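Local coordinates for protein acetone carboxylase alpha subunit (Xanthobacter autotrophicus Py2, PDB 5M45) that serves as the metal-binding alpha subunit of a multi-chain enzyme and belongs to the hydantoinase B/oxoprolinase family, at residues G99-V112 / V358-D372. Residues are numbered along the deposited sequence; the frame is centred on the assembly and turned at random.
Sequences GDSLLTSTGIIIHV and VMMTQTLIPSEMIND
Ser101 and Leu102, on strand 101-104, outermost in this chain's antiparallel sheet, are gripped by Asp372 and Asn371 from the loop that follows helix 349-361. This is the hydrogen-bonded end of a wholly buried contact with no solvent side. Ser101 N donates to Asp372 OD2 at 2.8 Å, nearly straight at 173° but from 55° out of the carboxylate plane. Asn371 CG sits between its backbone N and carbonyl carbon (chi1 63°), a rotation that brings ND2 to 3.0 Å from Leu102 O; this acceptor lies almost in the amide plane. Both bonds hold the loop to a strand whose other side pairs with strand 90-95. Next to them, Asp100 turns its carboxylate to Tyr41, Lys120 and Tyr376, close to the bound 3,6,9,12,15-pentaoxaheptadecan-1-ol.

Farther along, direct polar bonding gives way to a bridging water, which accepts from Thr104 N (3.0 Å) and donates to Ile370 O (2.9 Å). Leu103 CD2 meets the methyl end of the bent Met369 chain, CE, at 4.0 Å. The helix 349-361 end is van der Waals packing: Val358 CG2 lies 3.9 Å from Ile110 CB and 4.1 Å from Ile109 CG1, while Ile109 CD1 points at Thr361 OG1, which donates to Val358 O.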
loop_
_atom_site.group_PDB
_atom_site.type_symbol
_atom_site.label_atom_id
_atom_site.label_comp_id
_atom_site.label_asym_id
_atom_site.label_seq_id
_atom_site.Cartn_x
_atom_site.Cartn_y
_atom_site.Cartn_z
ATOM N N GLY A 99 -20.689 19.904 -1.189
ATOM C CA GLY A 99 -19.905 19.234 -0.142
ATOM C C GLY A 99 -19.902 19.866 1.253
ATOM O O GLY A 99 -19.083 19.500 2.089
ATOM N N ASP A 100 -20.797 20.822 1.509
ATOM C CA ASP A 100 -20.975 21.375 2.843
ATOM C C ASP A 100 -22.026 20.586 3.651
ATOM O O ASP A 100 -23.098 20.296 3.146
ATOM C CB ASP A 100 -21.379 22.839 2.740
ATOM C CG ASP A 100 -20.273 23.698 2.118
ATOM O OD1 ASP A 100 -19.165 23.713 2.737
ATOM O OD2 ASP A 100 -20.508 24.363 1.091
ATOM N N SER A 101 -21.713 20.257 4.903
ATOM C CA SER A 101 -22.610 19.442 5.740
ATOM C C SER A 101 -23.797 20.259 6.211
ATOM O O SER A 101 -23.638 21.454 6.532
ATOM C CB SER A 101 -21.873 18.849 6.951
ATOM O OG SER A 101 -21.429 19.872 7.830
ATOM N N LEU A 102 -24.975 19.633 6.205
ATOM C CA LEU A 102 -26.221 20.197 6.736
ATOM C C LEU A 102 -26.551 19.684 8.150
ATOM O O LEU A 102 -27.029 20.432 8.976
ATOM C CB LEU A 102 -27.434 19.711 5.924
ATOM C CG LEU A 102 -27.943 19.848 4.543
ATOM C CD1 LEU A 102 -27.045 19.288 3.477
ATOM C CD2 LEU A 102 -29.299 19.122 4.517
ATOM N N LEU A 103 -26.428 18.370 8.352
ATOM C CA LEU A 103 -26.766 17.670 9.611
ATOM C C LEU A 103 -25.851 16.443 9.772
ATOM O O LEU A 103 -25.371 15.844 8.767
ATOM C CB LEU A 103 -28.222 17.175 9.573
ATOM C CG LEU A 103 -29.300 18.265 9.576
ATOM C CD1 LEU A 103 -30.678 17.760 9.277
ATOM C CD2 LEU A 103 -29.362 18.983 10.916
ATOM N N THR A 104 -25.695 15.991 11.015
ATOM C CA THR A 104 -24.850 14.827 11.310
ATOM C C THR A 104 -25.349 14.047 12.519
ATOM O O THR A 104 -25.960 14.610 13.409
ATOM C CB THR A 104 -23.364 15.283 11.508
ATOM O OG1 THR A 104 -22.494 14.173 11.657
ATOM C CG2 THR A 104 -23.224 16.193 12.692
ATOM N N SER A 105 -25.055 12.747 12.562
ATOM C CA SER A 105 -25.108 11.992 13.840
ATOM C C SER A 105 -24.024 12.534 14.791
ATOM O O SER A 105 -23.160 13.281 14.355
ATOM C CB SER A 105 -24.862 10.480 13.605
ATOM O OG SER A 105 -23.505 10.205 13.266
ATOM N N THR A 106 -24.045 12.107 16.054
ATOM C CA THR A 106 -22.921 12.294 16.963
ATOM C C THR A 106 -21.878 11.192 16.680
ATOM O O THR A 106 -21.938 10.556 15.633
ATOM C CB THR A 106 -23.362 12.397 18.459
ATOM O OG1 THR A 106 -23.944 11.159 18.893
ATOM C CG2 THR A 106 -24.394 13.486 18.654
ATOM N N GLY A 107 -20.927 10.970 17.595
ATOM C CA GLY A 107 -19.840 10.006 17.395
ATOM C C GLY A 107 -18.555 10.728 16.956
ATOM O O GLY A 107 -18.233 11.781 17.496
ATOM N N ILE A 108 -17.832 10.170 15.966
ATOM C CA ILE A 108 -16.525 10.718 15.559
ATOM C C ILE A 108 -16.678 11.830 14.527
ATOM O O ILE A 108 -16.315 11.668 13.311
ATOM C CB ILE A 108 -15.488 9.629 15.149
ATOM C CG1 ILE A 108 -16.053 8.594 14.147
ATOM C CG2 ILE A 108 -14.988 8.915 16.424
ATOM C CD1 ILE A 108 -14.988 7.711 13.520
ATOM N N ILE A 109 -17.164 12.973 15.001
ATOM C CA ILE A 109 -17.665 14.017 14.112
ATOM C C ILE A 109 -16.585 14.911 13.527
ATOM O O ILE A 109 -16.911 15.788 12.747
ATOM C CB ILE A 109 -18.812 14.870 14.739
ATOM C CG1 ILE A 109 -18.329 15.703 15.928
ATOM C CG2 ILE A 109 -20.003 13.987 15.092
ATOM C CD1 ILE A 109 -19.397 16.636 16.468
ATOM N N ILE A 110 -15.311 14.668 13.834
ATOM C CA ILE A 110 -14.208 15.299 13.068
ATOM C C ILE A 110 -14.359 14.999 11.579
ATOM O O ILE A 110 -13.934 15.783 10.727
ATOM C CB ILE A 110 -12.792 14.891 13.608
ATOM C CG1 ILE A 110 -11.715 15.882 13.137
ATOM C CG2 ILE A 110 -12.433 13.455 13.209
ATOM C CD1 ILE A 110 -10.412 15.761 13.898
ATOM N N HIS A 111 -15.001 13.877 11.249
ATOM C CA HIS A 111 -15.172 13.467 9.855
ATOM C C HIS A 111 -16.281 14.181 9.102
ATOM O O HIS A 111 -16.391 14.034 7.875
ATOM C CB HIS A 111 -15.273 11.935 9.763
ATOM C CG HIS A 111 -14.045 11.256 10.273
ATOM N ND1 HIS A 111 -12.867 11.224 9.559
ATOM C CD2 HIS A 111 -13.779 10.658 11.456
ATOM C CE1 HIS A 111 -11.942 10.614 10.275
ATOM N NE2 HIS A 111 -12.475 10.255 11.429
ATOM N N VAL A 112 -17.062 15.008 9.789
ATOM C CA VAL A 112 -17.954 15.966 9.117
ATOM C C VAL A 112 -17.074 16.802 8.148
ATOM O O VAL A 112 -17.367 16.884 6.945
ATOM C CB VAL A 112 -18.731 16.863 10.116
ATOM C CG1 VAL A 112 -19.422 18.010 9.414
ATOM C CG2 VAL A 112 -19.734 16.052 10.931
ATOM N N VAL A 358 -14.772 20.485 16.305
ATOM C CA VAL A 358 -15.238 19.499 17.302
ATOM C C VAL A 358 -15.252 20.099 18.718
ATOM O O VAL A 358 -16.257 19.985 19.442
ATOM C CB VAL A 358 -14.406 18.183 17.236
ATOM C CG1 VAL A 358 -14.769 17.244 18.384
ATOM C CG2 VAL A 358 -14.641 17.462 15.896
ATOM N N MET A 359 -14.148 20.754 19.100
ATOM C CA MET A 359 -14.096 21.434 20.388
ATOM C C MET A 359 -15.214 22.467 20.533
ATOM O O MET A 359 -15.890 22.504 21.594
ATOM C CB MET A 359 -12.737 22.091 20.639
ATOM C CG MET A 359 -12.726 22.864 21.946
ATOM S SD MET A 359 -11.613 24.234 22.017
ATOM C CE MET A 359 -12.240 25.306 20.764
ATOM N N MET A 360 -15.425 23.291 19.507
ATOM C CA MET A 360 -16.546 24.235 19.509
ATOM C C MET A 360 -17.921 23.586 19.789
ATOM O O MET A 360 -18.714 24.138 20.546
ATOM C CB MET A 360 -16.647 25.021 18.191
ATOM C CG MET A 360 -15.482 25.977 17.906
ATOM S SD MET A 360 -15.385 26.503 16.162
ATOM C CE MET A 360 -16.738 27.514 16.052
ATOM N N THR A 361 -18.187 22.427 19.180
ATOM C CA THR A 361 -19.444 21.693 19.409
ATOM C C THR A 361 -19.661 21.257 20.872
ATOM O O THR A 361 -20.805 20.998 21.242
ATOM C CB THR A 361 -19.624 20.425 18.518
ATOM O OG1 THR A 361 -18.787 19.342 18.990
ATOM C CG2 THR A 361 -19.404 20.731 17.013
ATOM N N GLN A 362 -18.591 21.152 21.655
ATOM C CA GLN A 362 -18.659 20.725 23.050
ATOM C C GLN A 362 -18.799 21.875 24.071
ATOM O O GLN A 362 -19.002 21.601 25.273
ATOM C CB GLN A 362 -17.450 19.853 23.433
ATOM C CG GLN A 362 -17.365 18.583 22.605
ATOM C CD GLN A 362 -16.112 17.776 22.822
ATOM O OE1 GLN A 362 -15.432 17.858 23.858
ATOM N NE2 GLN A 362 -15.791 16.957 21.824
ATOM N N THR A 363 -18.704 23.127 23.611
ATOM C CA THR A 363 -18.691 24.293 24.516
ATOM C C THR A 363 -19.471 25.530 23.976
ATOM O O THR A 363 -20.384 26.050 24.676
ATOM C CB THR A 363 -17.222 24.632 24.970
ATOM O OG1 THR A 363 -17.229 25.698 25.933
ATOM C CG2 THR A 363 -16.288 25.024 23.783
ATOM N N LEU A 364 -19.184 25.986 22.754
ATOM C CA LEU A 364 -19.827 27.196 22.193
ATOM C C LEU A 364 -21.184 26.925 21.555
ATOM O O LEU A 364 -22.153 27.628 21.843
ATOM C CB LEU A 364 -18.934 27.873 21.131
ATOM C CG LEU A 364 -17.825 28.790 21.652
ATOM C CD1 LEU A 364 -16.901 29.168 20.530
ATOM C CD2 LEU A 364 -18.392 30.041 22.287
ATOM N N ILE A 365 -21.253 25.896 20.712
ATOM C CA ILE A 365 -22.453 25.620 19.891
ATOM C C ILE A 365 -23.232 24.296 20.117
ATOM O O ILE A 365 -23.948 23.872 19.219
ATOM C CB ILE A 365 -22.114 25.764 18.374
ATOM C CG1 ILE A 365 -21.108 24.701 17.915
ATOM C CG2 ILE A 365 -21.616 27.180 18.040
ATOM C CD1 ILE A 365 -20.873 24.722 16.409
ATOM N N PRO A 366 -23.148 23.657 21.303
ATOM C CA PRO A 366 -23.885 22.369 21.433
ATOM C C PRO A 366 -25.407 22.422 21.192
ATOM O O PRO A 366 -25.995 21.403 20.812
ATOM C CB PRO A 366 -23.575 21.904 22.865
ATOM C CG PRO A 366 -23.135 23.131 23.598
ATOM C CD PRO A 366 -22.501 24.051 22.565
ATOM N N SER A 367 -26.037 23.571 21.392
ATOM C CA SER A 367 -27.487 23.682 21.101
ATOM C C SER A 367 -27.829 24.502 19.836
ATOM O O SER A 367 -28.988 24.846 19.632
ATOM C CB SER A 367 -28.275 24.164 22.358
ATOM O OG SER A 367 -27.822 25.410 22.722
ATOM N N GLU A 368 -26.848 24.749 18.963
ATOM C CA GLU A 368 -27.102 25.348 17.662
ATOM C C GLU A 368 -27.064 24.260 16.583
ATOM O O GLU A 368 -26.937 23.052 16.876
ATOM C CB GLU A 368 -26.068 26.437 17.353
ATOM C CG GLU A 368 -25.737 27.410 18.480
ATOM C CD GLU A 368 -26.919 28.054 19.134
ATOM O OE1 GLU A 368 -27.715 28.685 18.430
ATOM O OE2 GLU A 368 -27.000 27.960 20.400
ATOM N N MET A 369 -27.178 24.670 15.329
ATOM C CA MET A 369 -27.015 23.729 14.207
ATOM C C MET A 369 -25.578 23.205 14.210
ATOM O O MET A 369 -24.611 23.997 14.228
ATOM C CB MET A 369 -27.314 24.394 12.863
ATOM C CG MET A 369 -28.753 24.876 12.650
ATOM S SD MET A 369 -29.900 23.477 12.563
ATOM C CE MET A 369 -29.689 22.992 10.863
ATOM N N ILE A 370 -25.435 21.876 14.186
ATOM C CA ILE A 370 -24.121 21.215 14.178
ATOM C C ILE A 370 -23.845 20.788 12.708
ATOM O O ILE A 370 -24.318 19.736 12.240
ATOM C CB ILE A 370 -24.123 20.006 15.127
ATOM C CG1 ILE A 370 -24.570 20.408 16.544
ATOM C CG2 ILE A 370 -22.780 19.289 15.127
ATOM C CD1 ILE A 370 -23.681 21.387 17.231
ATOM N N ASN A 371 -23.104 21.649 12.005
ATOM C CA ASN A 371 -22.781 21.489 10.602
ATOM C C ASN A 371 -21.612 22.432 10.229
ATOM O O ASN A 371 -21.004 23.021 11.130
ATOM C CB ASN A 371 -24.037 21.667 9.726
ATOM C CG ASN A 371 -24.655 23.065 9.808
ATOM O OD1 ASN A 371 -23.978 24.052 10.094
ATOM N ND2 ASN A 371 -25.955 23.156 9.523
ATOM N N ASP A 372 -21.310 22.588 8.935
ATOM C CA ASP A 372 -20.158 23.385 8.494
ATOM C C ASP A 372 -20.290 24.906 8.661
ATOM O O ASP A 372 -19.297 25.623 8.477
ATOM C CB ASP A 372 -19.792 23.042 7.024
ATOM C CG ASP A 372 -19.132 21.685 6.893
ATOM O OD1 ASP A 372 -18.558 21.169 7.912
ATOM O OD2 ASP A 372 -19.174 21.054 5.794
HETATM O O HOH W 1 -26.414 17.989 13.194
HETATM O O HOH W 2 -17.305 19.438 5.232
#